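Local coordinates for secreted effector protein SifA (Salmonella typhimurium, PDB 3CXB) that acts inside infected host cells as a virulence effector, binds the host protein PLEKHM2 (SKIP) and is required for endosomal tubulation and the formation of Salmonella-induced filaments, at residues Asp47-Glu52 with Thr66-Glu71; Thr61-Thr66 with Val298-Phe303; Gln114-Phe119 with Thr145-Arg150. One frame throughout, in Å; residues are numbered along the deposited sequence.

Contact 1: residues Asp47-Glu52 with Thr66-Glu71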
loop_
_atom_site.group_PDB
_atom_site.type_symbol
_atom_site.label_atom_id
_atom_site.label_comp_id
_atom_site.label_asym_id
_atom_site.label_seq_id
_atom_site.Cartn_x
_atom_site.Cartn_y
_atom_site.Cartn_z
ATOM N N ASP A 47 15.263 13.717 7.662
ATOM C CA ASP A 47 15.348 13.920 9.096
ATOM C C ASP A 47 13.953 13.859 9.705
ATOM O O ASP A 47 13.747 13.264 10.766
ATOM C CB ASP A 47 16.002 15.274 9.383
ATOM C CG ASP A 47 16.063 15.596 10.858
ATOM O OD1 ASP A 47 15.010 15.860 11.455
ATOM O OD2 ASP A 47 17.162 15.583 11.436
ATOM N N ARG A 48 12.993 14.478 9.027
ATOM C CA ARG A 48 11.632 14.461 9.525
ATOM C C ARG A 48 11.068 13.056 9.360
ATOM O O ARG A 48 10.233 12.626 10.148
ATOM C CB ARG A 48 10.774 15.489 8.789
ATOM C CG ARG A 48 9.820 16.241 9.717
ATOM C CD ARG A 48 10.573 16.850 10.896
ATOM N NE ARG A 48 9.697 17.599 11.794
ATOM C CZ ARG A 48 10.099 18.179 12.924
ATOM N NH1 ARG A 48 11.368 18.095 13.302
ATOM N NH2 ARG A 48 9.232 18.847 13.677
ATOM N N CYS A 49 11.527 12.341 8.339
ATOM C CA CYS A 49 11.096 10.965 8.126
ATOM C C CYS A 49 11.446 10.145 9.363
ATOM O O CYS A 49 10.584 9.559 10.017
ATOM C CB CYS A 49 11.822 10.352 6.937
ATOM S SG CYS A 49 11.112 10.703 5.338
ATOM N N LEU A 50 12.737 10.104 9.667
ATOM C CA LEU A 50 13.228 9.369 10.816
ATOM C C LEU A 50 12.429 9.754 12.043
ATOM O O LEU A 50 11.984 8.891 12.808
ATOM C CB LEU A 50 14.703 9.683 11.043
ATOM C CG LEU A 50 15.677 9.130 10.005
ATOM C CD1 LEU A 50 17.047 9.785 10.160
ATOM C CD2 LEU A 50 15.785 7.622 10.177
ATOM N N HIS A 51 12.236 11.054 12.235
ATOM C CA HIS A 51 11.500 11.501 13.400
ATOM C C HIS A 51 10.132 10.865 13.455
ATOM O O HIS A 51 9.746 10.307 14.488
ATOM C CB HIS A 51 11.345 13.010 13.431
ATOM C CG HIS A 51 10.481 13.486 14.549
ATOM N ND1 HIS A 51 9.109 13.573 14.443
ATOM C CD2 HIS A 51 10.786 13.876 15.810
ATOM C CE1 HIS A 51 8.607 14.003 15.587
ATOM N NE2 HIS A 51 9.603 14.193 16.435
ATOM N N GLU A 52 9.392 10.940 12.352
ATOM C CA GLU A 52 8.062 10.338 12.336
ATOM C C GLU A 52 8.146 8.835 12.612
ATOM O O GLU A 52 7.287 8.246 13.276
ATOM C CB GLU A 52 7.388 10.540 10.977
ATOM C CG GLU A 52 6.063 9.774 10.847
ATOM C CD GLU A 52 5.464 9.860 9.461
ATOM O OE1 GLU A 52 4.441 9.203 9.191
ATOM O OE2 GLU A 52 6.017 10.592 8.626
ATOM N N THR A 66 6.767 0.887 6.011
ATOM C CA THR A 66 7.413 0.574 4.736
ATOM C C THR A 66 7.553 1.792 3.834
ATOM O O THR A 66 8.594 1.950 3.176
ATOM C CB THR A 66 6.673 -0.519 3.949
ATOM O OG1 THR A 66 5.445 0.016 3.438
ATOM C CG2 THR A 66 6.360 -1.715 4.852
ATOM N N GLU A 67 6.542 2.664 3.810
ATOM C CA GLU A 67 6.646 3.837 2.948
ATOM C C GLU A 67 7.855 4.664 3.311
ATOM O O GLU A 67 8.676 5.010 2.453
ATOM C CB GLU A 67 5.420 4.752 3.059
ATOM C CG GLU A 67 4.120 4.232 2.487
ATOM C CD GLU A 67 2.971 5.171 2.769
ATOM O OE1 GLU A 67 1.845 4.893 2.291
ATOM O OE2 GLU A 67 3.194 6.186 3.476
ATOM N N ILE A 68 7.958 4.985 4.593
ATOM C CA ILE A 68 9.027 5.843 5.067
ATOM C C ILE A 68 10.370 5.310 4.680
ATOM O O ILE A 68 11.308 6.071 4.389
ATOM C CB ILE A 68 8.972 6.026 6.587
ATOM C CG1 ILE A 68 7.605 6.609 6.982
ATOM C CG2 ILE A 68 10.067 6.984 7.023
ATOM C CD1 ILE A 68 7.350 6.659 8.500
ATOM N N PHE A 69 10.457 3.989 4.664
ATOM C CA PHE A 69 11.697 3.339 4.303
ATOM C C PHE A 69 12.091 3.787 2.888
ATOM O O PHE A 69 13.205 4.262 2.664
ATOM C CB PHE A 69 11.519 1.824 4.345
ATOM C CG PHE A 69 12.759 1.073 3.994
ATOM C CD1 PHE A 69 13.805 0.968 4.908
ATOM C CD2 PHE A 69 12.886 0.469 2.743
ATOM C CE1 PHE A 69 14.962 0.271 4.596
ATOM C CE2 PHE A 69 14.042 -0.231 2.419
ATOM C CZ PHE A 69 15.089 -0.330 3.358
ATOM N N PHE A 70 11.162 3.660 1.942
ATOM C CA PHE A 70 11.445 4.034 0.560
ATOM C C PHE A 70 11.532 5.533 0.313
ATOM O O PHE A 70 12.165 5.979 -0.637
ATOM C CB PHE A 70 10.439 3.355 -0.368
ATOM C CG PHE A 70 10.655 1.871 -0.463
ATOM C CD1 PHE A 70 11.682 1.353 -1.240
ATOM C CD2 PHE A 70 9.898 0.993 0.293
ATOM C CE1 PHE A 70 11.969 -0.010 -1.229
ATOM C CE2 PHE A 70 10.188 -0.387 0.304
ATOM C CZ PHE A 70 11.213 -0.883 -0.463
ATOM N N GLU A 71 10.909 6.326 1.167
ATOM C CA GLU A 71 11.030 7.760 0.980
ATOM C C GLU A 71 12.503 8.049 1.283
ATOM O O GLU A 71 13.132 8.902 0.666
ATOM C CB GLU A 71 10.097 8.516 1.940
ATOM C CG GLU A 71 8.658 8.696 1.410
ATOM C CD GLU A 71 7.672 9.246 2.446
ATOM O OE1 GLU A 71 8.027 10.224 3.151
ATOM O OE2 GLU A 71 6.536 8.714 2.542
#
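The first torsion of Ile-68 puts its CG2 branch anti to the backbone N, against CB of Cys-49, and sends CG1 and CD1 toward Glu-52. That of Cys-49 (chi1 -84°) sets SG anti to its own carbonyl carbon and turns it toward Glu-71. The setting is an antiparallel helix pair, with helix 42-54 packed against helix 62-75. The axes of the short segments run 160° apart in direction and come within 9.9 Å. The backbones are nearest at Cys-49 and Ile-68, whose CA atoms are 6.3 Å apart. There CB of Cys-49 touches CG2 of Ile-68 at 3.8 Å. Both residues are buried and form the apolar centre of the contact.

Acidic side chains border this centre. Glu-52 is extended, and its flat end reaches the other branch of Ile-68, with CD 3.8 Å from CD1. Its charge is met by Arg-64, which forms a salt bridge to OE1. Glu-71 also pairs with Arg-64, through OE2. The guanidinium group therefore ties together carboxylates from both helices and probably offsets their mutual repulsion. No hydrogen bond joins the two segments directly. Leu-50 points away from helix 62-75 and packs on Trp-27, Leu-30 and Trp-31 of helix 25-34. The remaining oxygen of Glu-71, OE1, lies 3.8 Å from SG of Cys-49.

Contact 2: residues Thr61-Thr66 with Val298-Phe303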
loop_
_atom_site.group_PDB
_atom_site.type_symbol
_atom_site.label_atom_id
_atom_site.label_comp_id
_atom_site.label_asym_id
_atom_site.label_seq_id
_atom_site.Cartn_x
_atom_site.Cartn_y
_atom_site.Cartn_z
ATOM N N THR A 61 2.276 2.982 11.472
ATOM C CA THR A 61 1.568 1.781 11.079
ATOM C C THR A 61 2.595 0.973 10.316
ATOM O O THR A 61 3.617 1.525 9.891
ATOM C CB THR A 61 0.422 2.143 10.140
ATOM O OG1 THR A 61 -0.480 3.008 10.842
ATOM C CG2 THR A 61 -0.333 0.885 9.679
ATOM N N ARG A 62 2.381 -0.321 10.135
ATOM C CA ARG A 62 3.385 -1.044 9.373
ATOM C C ARG A 62 3.396 -0.509 7.934
ATOM O O ARG A 62 4.463 -0.295 7.348
ATOM C CB ARG A 62 3.139 -2.558 9.384
ATOM C CG ARG A 62 1.948 -3.052 8.611
ATOM C CD ARG A 62 2.094 -4.547 8.343
ATOM N NE ARG A 62 1.919 -5.358 9.544
ATOM C CZ ARG A 62 2.412 -6.584 9.707
ATOM N NH1 ARG A 62 3.130 -7.154 8.746
ATOM N NH2 ARG A 62 2.172 -7.245 10.836
ATOM N N GLU A 63 2.220 -0.260 7.366
ATOM C CA GLU A 63 2.201 0.235 6.007
ATOM C C GLU A 63 2.997 1.526 5.943
ATOM O O GLU A 63 3.878 1.673 5.097
ATOM C CB GLU A 63 0.772 0.447 5.531
ATOM C CG GLU A 63 0.630 0.952 4.091
ATOM C CD GLU A 63 1.111 -0.039 3.016
ATOM O OE1 GLU A 63 0.455 -0.122 1.948
ATOM O OE2 GLU A 63 2.149 -0.718 3.221
ATOM N N ARG A 64 2.726 2.450 6.859
ATOM C CA ARG A 64 3.443 3.731 6.873
ATOM C C ARG A 64 4.937 3.491 7.140
ATOM O O ARG A 64 5.803 4.263 6.699
ATOM C CB ARG A 64 2.837 4.651 7.930
ATOM C CG ARG A 64 3.513 6.003 8.078
ATOM C CD ARG A 64 3.514 6.769 6.775
ATOM N NE ARG A 64 4.261 8.023 6.883
ATOM C CZ ARG A 64 4.845 8.626 5.852
ATOM N NH1 ARG A 64 5.505 9.765 6.030
ATOM N NH2 ARG A 64 4.773 8.078 4.643
ATOM N N LEU A 65 5.230 2.417 7.871
ATOM C CA LEU A 65 6.613 2.045 8.152
ATOM C C LEU A 65 7.321 1.778 6.831
ATOM O O LEU A 65 8.363 2.366 6.560
ATOM C CB LEU A 65 6.694 0.761 8.978
ATOM C CG LEU A 65 7.826 0.680 10.010
ATOM C CD1 LEU A 65 7.897 -0.709 10.548
ATOM C CD2 LEU A 65 9.136 1.074 9.433
ATOM N N THR A 66 6.767 0.887 6.011
ATOM C CA THR A 66 7.413 0.574 4.736
ATOM C C THR A 66 7.553 1.792 3.834
ATOM O O THR A 66 8.594 1.950 3.176
ATOM C CB THR A 66 6.673 -0.519 3.949
ATOM O OG1 THR A 66 5.445 0.016 3.438
ATOM C CG2 THR A 66 6.360 -1.715 4.852
ATOM N N VAL A 298 -1.652 -3.669 -4.298
ATOM C CA VAL A 298 -0.847 -3.750 -5.511
ATOM C C VAL A 298 -0.757 -2.335 -6.057
ATOM O O VAL A 298 0.327 -1.824 -6.379
ATOM C CB VAL A 298 -1.508 -4.636 -6.595
ATOM C CG1 VAL A 298 -0.754 -4.462 -7.884
ATOM C CG2 VAL A 298 -1.487 -6.114 -6.186
ATOM N N PHE A 299 -1.922 -1.710 -6.141
ATOM C CA PHE A 299 -2.033 -0.361 -6.635
ATOM C C PHE A 299 -1.158 0.562 -5.798
ATOM O O PHE A 299 -0.388 1.367 -6.345
ATOM C CB PHE A 299 -3.495 0.087 -6.582
ATOM C CG PHE A 299 -3.708 1.502 -7.025
ATOM C CD1 PHE A 299 -3.240 2.566 -6.258
ATOM C CD2 PHE A 299 -4.358 1.774 -8.227
ATOM C CE1 PHE A 299 -3.413 3.879 -6.678
ATOM C CE2 PHE A 299 -4.542 3.085 -8.665
ATOM C CZ PHE A 299 -4.067 4.144 -7.891
ATOM N N HIS A 300 -1.266 0.440 -4.473
ATOM C CA HIS A 300 -0.467 1.291 -3.586
ATOM C C HIS A 300 1.011 1.036 -3.762
ATOM O O HIS A 300 1.824 1.939 -3.588
ATOM C CB HIS A 300 -0.839 1.090 -2.110
ATOM C CG HIS A 300 0.112 1.748 -1.159
ATOM N ND1 HIS A 300 1.246 1.119 -0.695
ATOM C CD2 HIS A 300 0.120 2.992 -0.618
ATOM C CE1 HIS A 300 1.915 1.946 0.092
ATOM N NE2 HIS A 300 1.253 3.089 0.156
ATOM N N ALA A 301 1.347 -0.204 -4.102
ATOM C CA ALA A 301 2.730 -0.600 -4.322
ATOM C C ALA A 301 3.268 0.156 -5.534
ATOM O O ALA A 301 4.419 0.614 -5.547
ATOM C CB ALA A 301 2.788 -2.090 -4.568
ATOM N N ILE A 302 2.413 0.314 -6.543
ATOM C CA ILE A 302 2.816 0.991 -7.776
ATOM C C ILE A 302 2.816 2.505 -7.705
ATOM O O ILE A 302 3.845 3.137 -7.921
ATOM C CB ILE A 302 1.918 0.570 -8.969
ATOM C CG1 ILE A 302 2.112 -0.917 -9.257
ATOM C CG2 ILE A 302 2.252 1.405 -10.210
ATOM C CD1 ILE A 302 1.002 -1.485 -10.078
ATOM N N PHE A 303 1.668 3.088 -7.393
ATOM C CA PHE A 303 1.568 4.540 -7.350
ATOM C C PHE A 303 1.934 5.176 -6.020
ATOM O O PHE A 303 2.061 6.408 -5.931
ATOM C CB PHE A 303 0.152 4.979 -7.754
ATOM C CG PHE A 303 -0.334 4.342 -9.025
ATOM C CD1 PHE A 303 -0.860 3.055 -9.007
ATOM C CD2 PHE A 303 -0.172 4.986 -10.247
ATOM C CE1 PHE A 303 -1.220 2.420 -10.176
ATOM C CE2 PHE A 303 -0.532 4.359 -11.423
ATOM C CZ PHE A 303 -1.049 3.067 -11.389
#
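Glu-63 and His-300 reach for each other from opposite directions, and the carboxylate ends over one face of the imidazole. OE1 of Glu-63 sits 2.9 Å above the ring plane, displaced from the centre toward the rim. It is nearest to ND1 of His-300, at 3.0 Å, with CE1 almost as close. The carboxylate and ring planes are 31° apart. The approach to ND1 is not a hydrogen bond: the oxygen lies over the ring face and the angle is poor.

Both side chains leave their helices with CG anti to the backbone N. Glu-63 then bends at its second torsion (chi2 65°), which carries the carboxylate across to the ring. The backbones stay well apart, with 10.0 Å between the CA atoms of Glu-63 and His-300. Long side chains thus make the whole contact, and little surface is buried.

The ring is held by a different acid. NE2 of His-300 is hydrogen-bonded to OE1 of Glu-67, one turn further along helix 62-75. Two nearby carboxylates would tend to favour a positive imidazole. Tyr-158 meets the His-300 ring with the planes steeply inclined, and it also touches Glu-63.

Thr-66 adds a local bond on the Glu-63 side. Its OG1 donates to O of Glu-63 at 2.8 Å, in the carbonyl plane and on a lone pair. The same hydroxyl is hydrogen-bonded to OH of Tyr-158. This is a polar junction between helices far apart in sequence: the first turn of helix 62-75 meets the C-terminal end of helix 283-303, with a carboxylate placed over an imidazole face.

Contact 3: residues Gln114-Phe119 with Thr145-Arg150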
loop_
_atom_site.group_PDB
_atom_site.type_symbol
_atom_site.label_atom_id
_atom_site.label_comp_id
_atom_site.label_asym_id
_atom_site.label_seq_id
_atom_site.Cartn_x
_atom_site.Cartn_y
_atom_site.Cartn_z
ATOM N N GLN A 114 9.079 -7.544 9.576
ATOM C CA GLN A 114 7.629 -7.593 9.578
ATOM C C GLN A 114 7.202 -9.039 9.443
ATOM O O GLN A 114 7.437 -9.692 8.427
ATOM C CB GLN A 114 7.036 -6.751 8.435
ATOM C CG GLN A 114 7.697 -5.388 8.237
ATOM C CD GLN A 114 6.860 -4.432 7.394
ATOM O OE1 GLN A 114 6.045 -4.843 6.549
ATOM N NE2 GLN A 114 7.068 -3.147 7.612
ATOM N N ASN A 115 6.586 -9.533 10.500
ATOM C CA ASN A 115 6.105 -10.893 10.551
ATOM C C ASN A 115 4.622 -10.861 10.249
ATOM O O ASN A 115 4.105 -9.857 9.774
ATOM C CB ASN A 115 6.370 -11.461 11.943
ATOM C CG ASN A 115 7.827 -11.366 12.332
ATOM O OD1 ASN A 115 8.683 -11.990 11.718
ATOM N ND2 ASN A 115 8.121 -10.568 13.345
ATOM N N THR A 116 3.943 -11.959 10.543
ATOM C CA THR A 116 2.511 -12.081 10.293
ATOM C C THR A 116 1.591 -11.241 11.166
ATOM O O THR A 116 0.531 -10.813 10.719
ATOM C CB THR A 116 2.075 -13.536 10.447
ATOM O OG1 THR A 116 2.538 -14.035 11.713
ATOM C CG2 THR A 116 2.658 -14.387 9.323
ATOM N N ASP A 117 1.993 -11.010 12.410
ATOM C CA ASP A 117 1.164 -10.251 13.339
ATOM C C ASP A 117 1.814 -9.043 13.985
ATOM O O ASP A 117 1.135 -8.228 14.599
ATOM C CB ASP A 117 0.677 -11.172 14.446
ATOM C CG ASP A 117 -0.809 -11.269 14.487
ATOM O OD1 ASP A 117 -1.318 -12.111 15.257
ATOM O OD2 ASP A 117 -1.462 -10.496 13.744
ATOM N N THR A 118 3.128 -8.931 13.853
ATOM C CA THR A 118 3.847 -7.826 14.463
ATOM C C THR A 118 4.913 -7.309 13.526
ATOM O O THR A 118 5.143 -7.860 12.462
ATOM C CB THR A 118 4.554 -8.283 15.729
ATOM O OG1 THR A 118 5.742 -9.007 15.370
ATOM C CG2 THR A 118 3.637 -9.195 16.536
ATOM N N PHE A 119 5.554 -6.230 13.931
ATOM C CA PHE A 119 6.636 -5.669 13.160
ATOM C C PHE A 119 7.494 -4.895 14.143
ATOM O O PHE A 119 6.976 -4.301 15.096
ATOM C CB PHE A 119 6.090 -4.781 12.051
ATOM C CG PHE A 119 5.142 -3.730 12.515
ATOM C CD1 PHE A 119 5.611 -2.485 12.910
ATOM C CD2 PHE A 119 3.774 -3.954 12.484
ATOM C CE1 PHE A 119 4.725 -1.449 13.267
ATOM C CE2 PHE A 119 2.884 -2.933 12.839
ATOM C CZ PHE A 119 3.374 -1.667 13.233
ATOM N N THR A 145 -10.274 -15.617 8.573
ATOM C CA THR A 145 -9.083 -14.781 8.622
ATOM C C THR A 145 -8.351 -14.922 7.305
ATOM O O THR A 145 -8.403 -15.976 6.670
ATOM C CB THR A 145 -8.125 -15.201 9.743
ATOM O OG1 THR A 145 -8.821 -15.191 10.989
ATOM C CG2 THR A 145 -6.955 -14.236 9.833
ATOM N N ALA A 146 -7.666 -13.858 6.901
ATOM C CA ALA A 146 -6.922 -13.858 5.652
ATOM C C ALA A 146 -5.883 -12.755 5.680
ATOM O O ALA A 146 -6.210 -11.597 5.916
ATOM C CB ALA A 146 -7.867 -13.640 4.490
ATOM N N MET A 147 -4.629 -13.113 5.437
ATOM C CA MET A 147 -3.564 -12.122 5.431
ATOM C C MET A 147 -2.891 -12.138 4.070
ATOM O O MET A 147 -3.193 -12.978 3.224
ATOM C CB MET A 147 -2.521 -12.440 6.494
ATOM C CG MET A 147 -1.759 -13.698 6.170
ATOM S SD MET A 147 -0.107 -13.729 6.850
ATOM C CE MET A 147 -0.411 -14.843 8.300
ATOM N N ILE A 148 -1.965 -11.213 3.873
ATOM C CA ILE A 148 -1.249 -11.119 2.620
ATOM C C ILE A 148 0.222 -10.986 2.909
ATOM O O ILE A 148 0.643 -9.999 3.508
ATOM C CB ILE A 148 -1.664 -9.878 1.801
ATOM C CG1 ILE A 148 -3.132 -9.957 1.407
ATOM C CG2 ILE A 148 -0.825 -9.780 0.538
ATOM C CD1 ILE A 148 -3.595 -8.731 0.645
ATOM N N LYS A 149 0.994 -11.985 2.494
ATOM C CA LYS A 149 2.437 -11.950 2.663
ATOM C C LYS A 149 2.991 -11.207 1.456
ATOM O O LYS A 149 2.273 -10.974 0.480
ATOM C CB LYS A 149 3.003 -13.364 2.755
ATOM C CG LYS A 149 2.607 -14.056 4.048
ATOM C CD LYS A 149 3.122 -15.484 4.139
ATOM C CE LYS A 149 2.566 -16.194 5.382
ATOM N NZ LYS A 149 2.952 -17.635 5.464
ATOM N N ARG A 150 4.253 -10.805 1.518
ATOM C CA ARG A 150 4.807 -10.067 0.395
ATOM C C ARG A 150 6.326 -10.083 0.315
ATOM O O ARG A 150 7.004 -10.228 1.322
ATOM C CB ARG A 150 4.308 -8.628 0.457
ATOM C CG ARG A 150 4.802 -7.862 1.681
ATOM C CD ARG A 150 3.979 -6.600 1.944
ATOM N NE ARG A 150 2.904 -6.816 2.913
ATOM C CZ ARG A 150 1.660 -6.375 2.754
ATOM N NH1 ARG A 150 0.745 -6.608 3.687
ATOM N NH2 ARG A 150 1.326 -5.712 1.652
#
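The turn linking strands 108-114 and 118-123 comes up to strand 145-153 without pairing with it, and the nearest CA atoms, those of Thr-116 and Lys-149, are 7.6 Å apart. The turn belongs to a beta hairpin of the five-stranded antiparallel sheet. Strand 145-153 is an outermost strand of a separate three-stranded sheet. Between these two segments the contact is made by side chains.

Thr-116 and Met-147 carry the contact. CG2 of Thr-116 faces the terminal methyl of Met-147, with CE 3.3 Å away. The same methyl lies 3.5 Å from CB of Thr-116, and SD is a little more distant from CG2. The two side chains meet at a slant. Met-147 starts with CG between its backbone N and carbonyl carbon (chi1 68°). A bend at chi3 (102°) then turns CE onto the threonine. Lys-149 adds a looser apolar touch through its chain, with CE 4.3 Å from CG2 of Thr-116.

The hairpin is closed by its own bonds. N of Asn-115 donates to O of Thr-118 at 3.0 Å, and a weak bond runs from ND2 of Asn-115 to OG1 of Thr-118. Arg-62 of helix 62-75 adds a hydrogen bond from NH1 to O of Asn-115. On the other segment, Met-147 pairs through its backbone with Cys-165 of the neighbouring strand 158-167.

No hydrogen bond or salt bridge crosses between the segments. Their meeting rests on methyl and thioether packing at the surface, which implies a small, nondirectional contact between a hairpin turn of one sheet and the outermost strand of the other.

In the fold
Helix 62-75 links all three contacts. Contacts 1 and 2 share Thr-66, and their centres lie 12 Å apart. Arg-64, in the 61-66 segment, joins contacts 1 and 2 through its two salt bridges, NE to OE1 of Glu-52 at 2.6 Å and NH2 to OE2 of Glu-71 at 2.8 Å. Arg-62 faces contact 3, whose centre is 14 Å from that of contact 2. Its CB packs on CD2 of Phe-119 at 3.5 Å. Contacts 1 and 3 are 21 Å apart, yet Thr-66 still touches Gln-114. Contact 2 lies about 3 Å from the centre of the chain. The region mapped for PLEKHM2 binding spans almost the whole chain and places none of these contacts at the interface.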